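Local coordinates for protein probable porin (Pseudomonas aeruginosa, PDB 2Y0H) that probably forms a channel through the outer membrane for the passage of small solutes, at residues A[164-169]-A[202-207]; A[241-246]-A[273-278]; A[245-250]-A[266-271]. All blocks are in the same frame, centred on the assembly; numbering follows the deposited sequence.

Interaction 1. Residues A[164-169]-A[202-207]; sequences MYIMGR and DIYRQH
Ile166 meets Ile203 and Tyr204 where the long loop between strands 143-154 and 178-186 of this OprD-family beta-barrel packs on the start of strand 204-216. The strand side of the contact is irregular: Ile203 and Tyr204 both stand opposite Leu200 in a classic beta bulge, and both direct their CB atoms toward the loop. From CB of Ile166 the two branches part. CG2 lies anti to the backbone N, while CG1 takes the place beside that nitrogen (chi1 -67°) and heads for the tyrosine. CG1 comes within 3.4 Å of Tyr204 CD1, approaching the ring obliquely. The chain then runs on extended, and the terminal CD1 lies between Ile203 and the first strand residue, Tyr204, with Ile203 CG2 at 3.8 Å and Tyr204 CD1 at the same distance. Ile203 and Ile166 run antiparallel to each other, flank against flank; Ile203 CG2 also lies in the plane of the Tyr204 ring, at the ring's edge, and Ile203 CD1 ends 3.7 Å from Met164 O. The loop leaves through a type II turn from Ile166 to Arg169, closed by Arg169 N to Ile166 O at 3.0 Å. That turn folds the arginine, whose NH2 is bonded to Ser240 OG and Pro242 O, back over Ile166, the first residue of the turn, whose CD1 sits 3.7 Å above the plane of the Arg169 guanidinium, over its centre.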
loop_
_atom_site.group_PDB
_atom_site.type_symbol
_atom_site.label_atom_id
_atom_site.label_comp_id
_atom_site.label_asym_id
_atom_site.label_seq_id
_atom_site.Cartn_x
_atom_site.Cartn_y
_atom_site.Cartn_z
ATOM N N MET A 164 8.700 7.242 -14.141
ATOM C CA MET A 164 7.389 7.114 -13.527
ATOM C C MET A 164 6.275 7.786 -14.326
ATOM O O MET A 164 6.493 8.765 -15.046
ATOM C CB MET A 164 7.444 7.664 -12.102
ATOM C CG MET A 164 8.326 6.832 -11.198
ATOM S SD MET A 164 8.839 7.712 -9.720
ATOM C CE MET A 164 9.883 9.007 -10.420
ATOM N N TYR A 165 5.073 7.250 -14.193
ATOM C CA TYR A 165 3.931 7.785 -14.917
ATOM C C TYR A 165 2.676 7.385 -14.156
ATOM O O TYR A 165 2.742 6.561 -13.246
ATOM C CB TYR A 165 3.923 7.291 -16.376
ATOM C CG TYR A 165 3.960 5.774 -16.539
ATOM C CD1 TYR A 165 5.166 5.074 -16.504
ATOM C CD2 TYR A 165 2.787 5.049 -16.713
ATOM C CE1 TYR A 165 5.201 3.698 -16.657
ATOM C CE2 TYR A 165 2.808 3.678 -16.860
ATOM C CZ TYR A 165 4.014 3.006 -16.831
ATOM O OH TYR A 165 4.025 1.642 -16.971
ATOM N N ILE A 166 1.543 7.992 -14.489
ATOM C CA ILE A 166 0.275 7.603 -13.881
ATOM C C ILE A 166 -0.066 6.198 -14.342
ATOM O O ILE A 166 0.004 5.907 -15.538
ATOM C CB ILE A 166 -0.877 8.554 -14.274
ATOM C CG1 ILE A 166 -0.653 9.961 -13.683
ATOM C CG2 ILE A 166 -2.236 7.943 -13.864
ATOM C CD1 ILE A 166 -1.503 11.063 -14.331
ATOM N N MET A 167 -0.429 5.337 -13.391
ATOM C CA MET A 167 -0.837 3.963 -13.691
ATOM C C MET A 167 -1.974 3.949 -14.711
ATOM O O MET A 167 -3.027 4.548 -14.475
ATOM C CB MET A 167 -1.314 3.271 -12.414
ATOM C CG MET A 167 -1.698 1.797 -12.584
ATOM S SD MET A 167 -0.274 0.690 -12.731
ATOM C CE MET A 167 0.175 0.894 -14.460
ATOM N N GLY A 168 -1.763 3.269 -15.837
ATOM C CA GLY A 168 -2.755 3.240 -16.906
ATOM C C GLY A 168 -2.468 4.162 -18.087
ATOM O O GLY A 168 -3.185 4.124 -19.086
ATOM N N ARG A 169 -1.422 4.982 -18.002
ATOM C CA ARG A 169 -1.118 5.905 -19.107
ATOM C C ARG A 169 0.214 5.638 -19.853
ATOM O O ARG A 169 0.880 4.625 -19.624
ATOM C CB ARG A 169 -1.253 7.383 -18.664
ATOM C CG ARG A 169 -2.007 7.574 -17.348
ATOM C CD ARG A 169 -3.203 8.540 -17.397
ATOM N NE ARG A 169 -2.839 9.910 -17.714
ATOM C CZ ARG A 169 -3.597 10.990 -17.491
ATOM N NH1 ARG A 169 -4.785 10.901 -16.916
ATOM N NH2 ARG A 169 -3.152 12.187 -17.848
ATOM N N ASP A 202 5.938 17.537 -14.369
ATOM C CA ASP A 202 5.367 17.594 -15.717
ATOM C C ASP A 202 4.223 16.635 -16.041
ATOM O O ASP A 202 3.768 16.585 -17.179
ATOM C CB ASP A 202 6.458 17.484 -16.779
ATOM C CG ASP A 202 7.244 18.753 -16.906
ATOM O OD1 ASP A 202 6.626 19.831 -16.711
ATOM O OD2 ASP A 202 8.464 18.667 -17.175
ATOM N N ILE A 203 3.739 15.897 -15.055
ATOM C CA ILE A 203 2.623 14.984 -15.300
ATOM C C ILE A 203 1.412 15.289 -14.414
ATOM O O ILE A 203 0.348 15.647 -14.921
ATOM C CB ILE A 203 3.060 13.505 -15.179
ATOM C CG1 ILE A 203 4.064 13.194 -16.280
ATOM C CG2 ILE A 203 1.841 12.558 -15.250
ATOM C CD1 ILE A 203 4.662 11.797 -16.226
ATOM N N TYR A 204 1.578 15.173 -13.097
ATOM C CA TYR A 204 0.491 15.500 -12.178
ATOM C C TYR A 204 0.943 16.017 -10.809
ATOM O O TYR A 204 2.096 15.841 -10.406
ATOM C CB TYR A 204 -0.487 14.321 -12.024
ATOM C CG TYR A 204 -0.038 13.210 -11.083
ATOM C CD1 TYR A 204 0.797 12.185 -11.529
ATOM C CD2 TYR A 204 -0.457 13.185 -9.755
ATOM C CE1 TYR A 204 1.185 11.160 -10.684
ATOM C CE2 TYR A 204 -0.067 12.166 -8.899
ATOM C CZ TYR A 204 0.754 11.165 -9.365
ATOM O OH TYR A 204 1.139 10.159 -8.519
ATOM N N ARG A 205 -0.000 16.664 -10.133
ATOM C CA ARG A 205 0.128 17.178 -8.764
ATOM C C ARG A 205 -1.022 16.593 -7.959
ATOM O O ARG A 205 -2.127 16.481 -8.465
ATOM C CB ARG A 205 -0.113 18.694 -8.733
ATOM C CG ARG A 205 0.990 19.561 -9.188
ATOM C CD ARG A 205 0.535 21.031 -9.161
ATOM N NE ARG A 205 1.550 21.850 -9.810
ATOM C CZ ARG A 205 2.083 22.953 -9.295
ATOM N NH1 ARG A 205 1.688 23.407 -8.111
ATOM N NH2 ARG A 205 3.019 23.600 -9.974
ATOM N N GLN A 206 -0.789 16.301 -6.689
ATOM C CA GLN A 206 -1.823 15.707 -5.865
ATOM C C GLN A 206 -1.745 16.210 -4.425
ATOM O O GLN A 206 -0.692 16.123 -3.785
ATOM C CB GLN A 206 -1.668 14.194 -5.897
ATOM C CG GLN A 206 -2.735 13.437 -5.165
ATOM C CD GLN A 206 -2.684 11.950 -5.489
ATOM O OE1 GLN A 206 -1.927 11.208 -4.884
ATOM N NE2 GLN A 206 -3.490 11.522 -6.454
ATOM N N HIS A 207 -2.859 16.724 -3.920
ATOM C CA HIS A 207 -2.931 17.184 -2.537
ATOM C C HIS A 207 -3.736 16.179 -1.755
ATOM O O HIS A 207 -4.752 15.699 -2.237
ATOM C CB HIS A 207 -3.615 18.557 -2.421
ATOM C CG HIS A 207 -2.875 19.667 -3.101
ATOM N ND1 HIS A 207 -1.958 20.462 -2.446
ATOM C CD2 HIS A 207 -2.920 20.116 -4.378
ATOM C CE1 HIS A 207 -1.468 21.350 -3.291
ATOM N NE2 HIS A 207 -2.030 21.155 -4.471
#

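Interaction 2. Residues A[241-246]-A[273-278]; sequences GPVDNR and AFPVLN
Asn245 and Phe274 both set CG anti to their backbone nitrogens, with chi1 at 179° and -178°, and this brings a side-chain amide up against an aromatic ring and the backbone that carries it. The amide and ring planes are 52° apart. Asn245 OD1 lies in the plane of the Phe274 ring, at its edge, 3.6 Å from Phe274 CD1. The other branch points at the main chain: Asn245 ND2 is 3.4 Å from Phe274 N, but both are donors and no bond joins them. The stronger partner of ND2 is Asp272 O, just ahead of the segment, so the amide is held by the backbone leading into 273-278 while its oxygen rests against the ring. The same chain belongs to the long loop between strands 259-269 and 300-309, packed here on strand 244-256 of the antiparallel porin barrel. Phe274 also meets the ring of Phe230 on strand 221-234. Pro275 adds an apolar patch beside the amide. Its CD lies 4.0 Å from Asn245 CB, and its CG receives Val243 CG1 at 3.9 Å, the branch of that valine anti to the backbone N. Val243 reaches further, to Tyr204 and Arg169. Pro275 O accepts a bond from Gln206 NE2, and Asp244, between Val243 and Asn245, accepts one from Asn271 N at OD2.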
loop_
_atom_site.group_PDB
_atom_site.type_symbol
_atom_site.label_atom_id
_atom_site.label_comp_id
_atom_site.label_asym_id
_atom_site.label_seq_id
_atom_site.Cartn_x
_atom_site.Cartn_y
_atom_site.Cartn_z
ATOM N N GLY A 241 -1.359 14.446 -20.758
ATOM C CA GLY A 241 -2.695 14.987 -20.946
ATOM C C GLY A 241 -3.291 15.515 -19.661
ATOM O O GLY A 241 -2.625 15.519 -18.620
ATOM N N PRO A 242 -4.560 15.953 -19.720
ATOM C CA PRO A 242 -5.274 16.487 -18.554
ATOM C C PRO A 242 -5.385 15.461 -17.426
ATOM O O PRO A 242 -5.440 14.250 -17.672
ATOM C CB PRO A 242 -6.673 16.803 -19.106
ATOM C CG PRO A 242 -6.490 16.915 -20.577
ATOM C CD PRO A 242 -5.415 15.921 -20.916
ATOM N N VAL A 243 -5.421 15.960 -16.196
ATOM C CA VAL A 243 -5.591 15.123 -15.022
ATOM C C VAL A 243 -6.684 15.779 -14.167
ATOM O O VAL A 243 -6.516 16.907 -13.721
ATOM C CB VAL A 243 -4.270 15.015 -14.214
ATOM C CG1 VAL A 243 -4.482 14.200 -12.935
ATOM C CG2 VAL A 243 -3.146 14.413 -15.069
ATOM N N ASP A 244 -7.806 15.089 -13.968
ATOM C CA ASP A 244 -8.959 15.680 -13.269
ATOM C C ASP A 244 -9.637 14.665 -12.355
ATOM O O ASP A 244 -10.452 13.876 -12.803
ATOM C CB ASP A 244 -9.977 16.244 -14.278
ATOM C CG ASP A 244 -11.266 16.747 -13.612
ATOM O OD1 ASP A 244 -11.202 17.366 -12.532
ATOM O OD2 ASP A 244 -12.354 16.522 -14.175
ATOM N N ASN A 245 -9.293 14.690 -11.076
ATOM C CA ASN A 245 -9.883 13.776 -10.104
ATOM C C ASN A 245 -9.854 14.350 -8.707
ATOM O O ASN A 245 -8.828 14.834 -8.227
ATOM C CB ASN A 245 -9.148 12.435 -10.082
ATOM C CG ASN A 245 -9.729 11.450 -9.059
ATOM O OD1 ASN A 245 -9.406 11.492 -7.867
ATOM N ND2 ASN A 245 -10.561 10.544 -9.534
ATOM N N ARG A 246 -11.002 14.302 -8.058
ATOM C CA ARG A 246 -11.036 14.490 -6.632
ATOM C C ARG A 246 -11.513 13.159 -6.103
ATOM O O ARG A 246 -12.341 12.482 -6.729
ATOM C CB ARG A 246 -11.929 15.675 -6.247
ATOM C CG ARG A 246 -11.510 16.958 -6.987
ATOM C CD ARG A 246 -12.140 18.220 -6.435
ATOM N NE ARG A 246 -13.597 18.147 -6.350
ATOM C CZ ARG A 246 -14.425 18.374 -7.367
ATOM N NH1 ARG A 246 -13.938 18.673 -8.565
ATOM N NH2 ARG A 246 -15.740 18.291 -7.182
ATOM N N ALA A 273 -9.885 8.494 -13.432
ATOM C CA ALA A 273 -9.641 7.620 -12.301
ATOM C C ALA A 273 -8.651 8.293 -11.353
ATOM O O ALA A 273 -7.931 9.201 -11.740
ATOM C CB ALA A 273 -9.082 6.278 -12.777
ATOM N N PHE A 274 -8.622 7.837 -10.107
ATOM C CA PHE A 274 -7.640 8.299 -9.140
ATOM C C PHE A 274 -6.205 7.982 -9.595
ATOM O O PHE A 274 -5.862 6.819 -9.812
ATOM C CB PHE A 274 -7.914 7.652 -7.781
ATOM C CG PHE A 274 -6.977 8.094 -6.697
ATOM C CD1 PHE A 274 -6.871 9.446 -6.362
ATOM C CD2 PHE A 274 -6.202 7.160 -6.005
ATOM C CE1 PHE A 274 -6.016 9.865 -5.360
ATOM C CE2 PHE A 274 -5.332 7.565 -4.990
ATOM C CZ PHE A 274 -5.240 8.922 -4.661
ATOM N N PRO A 275 -5.366 9.019 -9.739
ATOM C CA PRO A 275 -3.975 8.825 -10.178
ATOM C C PRO A 275 -3.108 8.174 -9.105
ATOM O O PRO A 275 -3.060 8.663 -7.969
ATOM C CB PRO A 275 -3.488 10.253 -10.443
ATOM C CG PRO A 275 -4.757 11.083 -10.569
ATOM C CD PRO A 275 -5.723 10.444 -9.643
ATOM N N VAL A 276 -2.461 7.066 -9.461
ATOM C CA VAL A 276 -1.376 6.502 -8.661
ATOM C C VAL A 276 -0.172 6.318 -9.554
ATOM O O VAL A 276 -0.318 6.201 -10.776
ATOM C CB VAL A 276 -1.751 5.134 -8.036
ATOM C CG1 VAL A 276 -2.690 5.327 -6.862
ATOM C CG2 VAL A 276 -2.383 4.204 -9.085
ATOM N N LEU A 277 1.016 6.288 -8.950
ATOM C CA LEU A 277 2.243 5.961 -9.677
ATOM C C LEU A 277 2.186 4.548 -10.271
ATOM O O LEU A 277 1.602 3.639 -9.677
ATOM C CB LEU A 277 3.464 6.088 -8.759
ATOM C CG LEU A 277 3.756 7.502 -8.237
ATOM C CD1 LEU A 277 4.882 7.501 -7.202
ATOM C CD2 LEU A 277 4.087 8.435 -9.397
ATOM N N ASN A 278 2.801 4.374 -11.437
ATOM C CA ASN A 278 2.857 3.074 -12.106
ATOM C C ASN A 278 3.585 2.034 -11.251
ATOM O O ASN A 278 4.319 2.381 -10.323
ATOM C CB ASN A 278 3.612 3.208 -13.424
ATOM C CG ASN A 278 5.055 3.566 -13.197
ATOM O OD1 ASN A 278 5.365 4.675 -12.754
ATOM N ND2 ASN A 278 5.948 2.610 -13.428
#

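Interaction 3. Residues A[245-250]-A[266-271]; sequences NRNLNA and QKMIGN. With C8E ((hydroxyethyloxy)tri(ethyloxy)octane), chain M.
Arg246 and Ile269 form a hydrogen-bonded antiparallel pair whose side chains cross obliquely. The arginine chain leaves beside its backbone N and bends at chi3 (-53°), which swings the guanidinium back over Ile269: CG2 of Ile269 lies over one face of the group, 3.3 Å from Arg246 NH2. The other branch of Ile269 runs extended along the same side of the sheet and ends with CD1 3.8 Å from Leu248 CD1, a diagonal apolar contact. Detergent reaches this side, with C8E C2 3.8 Å from Leu248 CB, and Lys267 stands on it too.

The opposite side is largely amide-bearing, with Met268 among Asn247, Asn249 and Gln266. Met268 runs alongside Asn247; bends at chi2 and chi3 curl the thioether so that Met268 CE is 3.4 Å from Asn247 CG. Its sulfur accepts a weak bond from Asn245 ND2, nearly straight at 170°, although that amide has its stronger partner in Asp272 O. Asn249 ND2 donates to Asn247 OD1 at 2.9 Å, from above the carbonyl plane. Gln266 runs alongside Asn249, the two amide planes 81° apart, and its OE1 rests 3.5 Å from Asn249 CB. Asn287 N is bonded to that OE1 and Phe294 O to NE2, while Asn249 OD1 accepts from Ala286 N, so the loop between strands 259-269 and 300-309 grips both amides.

Backbone bonds in both directions join Arg246 with Ile269 and Leu248 with Lys267. Two adjacent antiparallel strands, one side meeting detergent and the other mostly polar and loop-covered, make the hairpin characteristic of a porin barrel wall.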
loop_
_atom_site.group_PDB
_atom_site.type_symbol
_atom_site.label_atom_id
_atom_site.label_comp_id
_atom_site.label_asym_id
_atom_site.label_seq_id
_atom_site.Cartn_x
_atom_site.Cartn_y
_atom_site.Cartn_z
ATOM N N ASN A 245 -9.293 14.690 -11.076
ATOM C CA ASN A 245 -9.883 13.776 -10.104
ATOM C C ASN A 245 -9.854 14.350 -8.707
ATOM O O ASN A 245 -8.828 14.834 -8.227
ATOM C CB ASN A 245 -9.148 12.435 -10.082
ATOM C CG ASN A 245 -9.729 11.450 -9.059
ATOM O OD1 ASN A 245 -9.406 11.492 -7.867
ATOM N ND2 ASN A 245 -10.561 10.544 -9.534
ATOM N N ARG A 246 -11.002 14.302 -8.058
ATOM C CA ARG A 246 -11.036 14.490 -6.632
ATOM C C ARG A 246 -11.513 13.159 -6.103
ATOM O O ARG A 246 -12.341 12.482 -6.729
ATOM C CB ARG A 246 -11.929 15.675 -6.247
ATOM C CG ARG A 246 -11.510 16.958 -6.987
ATOM C CD ARG A 246 -12.140 18.220 -6.435
ATOM N NE ARG A 246 -13.597 18.147 -6.350
ATOM C CZ ARG A 246 -14.425 18.374 -7.367
ATOM N NH1 ARG A 246 -13.938 18.673 -8.565
ATOM N NH2 ARG A 246 -15.740 18.291 -7.182
ATOM N N ASN A 247 -10.941 12.769 -4.970
ATOM C CA ASN A 247 -11.174 11.466 -4.375
ATOM C C ASN A 247 -11.567 11.678 -2.914
ATOM O O ASN A 247 -10.736 12.128 -2.120
ATOM C CB ASN A 247 -9.889 10.626 -4.492
ATOM C CG ASN A 247 -9.950 9.317 -3.694
ATOM O OD1 ASN A 247 -10.887 9.077 -2.927
ATOM N ND2 ASN A 247 -8.938 8.470 -3.880
ATOM N N LEU A 248 -12.835 11.396 -2.584
ATOM C CA LEU A 248 -13.342 11.458 -1.200
ATOM C C LEU A 248 -13.626 10.047 -0.687
ATOM O O LEU A 248 -14.457 9.330 -1.243
ATOM C CB LEU A 248 -14.645 12.252 -1.115
ATOM C CG LEU A 248 -14.698 13.746 -1.435
ATOM C CD1 LEU A 248 -13.884 14.090 -2.661
ATOM C CD2 LEU A 248 -16.150 14.161 -1.638
ATOM N N ASN A 249 -12.942 9.644 0.372
ATOM C CA ASN A 249 -13.157 8.314 0.916
ATOM C C ASN A 249 -12.964 8.282 2.426
ATOM O O ASN A 249 -12.149 9.032 2.978
ATOM C CB ASN A 249 -12.289 7.261 0.205
ATOM C CG ASN A 249 -10.806 7.425 0.491
ATOM O OD1 ASN A 249 -10.265 6.794 1.391
ATOM N ND2 ASN A 249 -10.142 8.274 -0.284
ATOM N N ALA A 250 -13.736 7.425 3.087
ATOM C CA ALA A 250 -13.723 7.343 4.542
ATOM C C ALA A 250 -13.959 5.912 4.999
ATOM O O ALA A 250 -14.718 5.170 4.389
ATOM C CB ALA A 250 -14.774 8.279 5.146
ATOM N N GLN A 266 -16.635 5.786 -0.693
ATOM C CA GLN A 266 -15.587 6.276 -1.578
ATOM C C GLN A 266 -16.256 6.852 -2.816
ATOM O O GLN A 266 -17.210 6.276 -3.347
ATOM C CB GLN A 266 -14.649 5.121 -1.960
ATOM C CG GLN A 266 -13.412 5.488 -2.788
ATOM C CD GLN A 266 -12.312 4.445 -2.634
ATOM O OE1 GLN A 266 -11.720 4.310 -1.551
ATOM N NE2 GLN A 266 -12.056 3.671 -3.700
ATOM N N LYS A 267 -15.743 7.979 -3.283
ATOM C CA LYS A 267 -16.357 8.676 -4.395
ATOM C C LYS A 267 -15.300 9.341 -5.300
ATOM O O LYS A 267 -14.532 10.186 -4.855
ATOM C CB LYS A 267 -17.343 9.698 -3.832
ATOM C CG LYS A 267 -18.144 10.474 -4.848
ATOM C CD LYS A 267 -19.179 11.372 -4.145
ATOM C CE LYS A 267 -20.212 10.559 -3.329
ATOM N NZ LYS A 267 -19.705 9.987 -2.027
ATOM N N MET A 268 -15.257 8.925 -6.559
ATOM C CA MET A 268 -14.421 9.568 -7.577
ATOM C C MET A 268 -15.219 10.691 -8.239
ATOM O O MET A 268 -16.360 10.493 -8.662
ATOM C CB MET A 268 -13.985 8.563 -8.654
ATOM C CG MET A 268 -13.238 7.334 -8.138
ATOM S SD MET A 268 -11.648 7.764 -7.358
ATOM C CE MET A 268 -12.054 7.424 -5.639
ATOM N N ILE A 269 -14.611 11.867 -8.328
ATOM C CA ILE A 269 -15.236 13.016 -8.966
ATOM C C ILE A 269 -14.307 13.575 -10.024
ATOM O O ILE A 269 -13.106 13.760 -9.779
ATOM C CB ILE A 269 -15.523 14.107 -7.940
ATOM C CG1 ILE A 269 -16.393 13.533 -6.807
ATOM C CG2 ILE A 269 -16.175 15.308 -8.612
ATOM C CD1 ILE A 269 -16.339 14.322 -5.511
ATOM N N GLY A 270 -14.871 13.860 -11.197
ATOM C CA GLY A 270 -14.107 14.383 -12.320
ATOM C C GLY A 270 -14.078 13.336 -13.410
ATOM O O GLY A 270 -14.683 12.275 -13.270
ATOM N N ASN A 271 -13.388 13.591 -14.511
ATOM C CA ASN A 271 -13.455 12.577 -15.564
ATOM C C ASN A 271 -12.380 11.487 -15.510
ATOM O O ASN A 271 -12.460 10.517 -16.266
ATOM C CB ASN A 271 -13.564 13.197 -16.961
ATOM C CG ASN A 271 -12.234 13.539 -17.531
ATOM O OD1 ASN A 271 -11.434 14.210 -16.877
ATOM N ND2 ASN A 271 -11.959 13.058 -18.744
HETATM C C1 C8E M . -17.321 10.798 1.282
HETATM C C2 C8E M . -15.997 10.572 2.016
HETATM C C3 C8E M . -15.885 11.486 3.235
HETATM C C4 C8E M . -15.156 12.783 2.887
#

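Overall arrangement
Following the chain from the N terminus, interaction 1 comes first: it closes a span of two barrel strands, bringing the loop before strand 178-186 onto strand 204-216. Interaction 2 opens only after that span has ended, and interaction 3 nests within interaction 2. Both start on strand 244-256 and share Asn245 and Arg246; interaction 3 closes the hairpin with strand 259-269, and interaction 2 then brings the following loop back to the strand's beginning. Interactions 1 and 2 also meet directly, their centres about 6 Å apart, through probable hydrogen bonds from Met167 N to Val276 O and from Asn278 N to Tyr165 O. Two long loops are thus tied together and to the barrel wall.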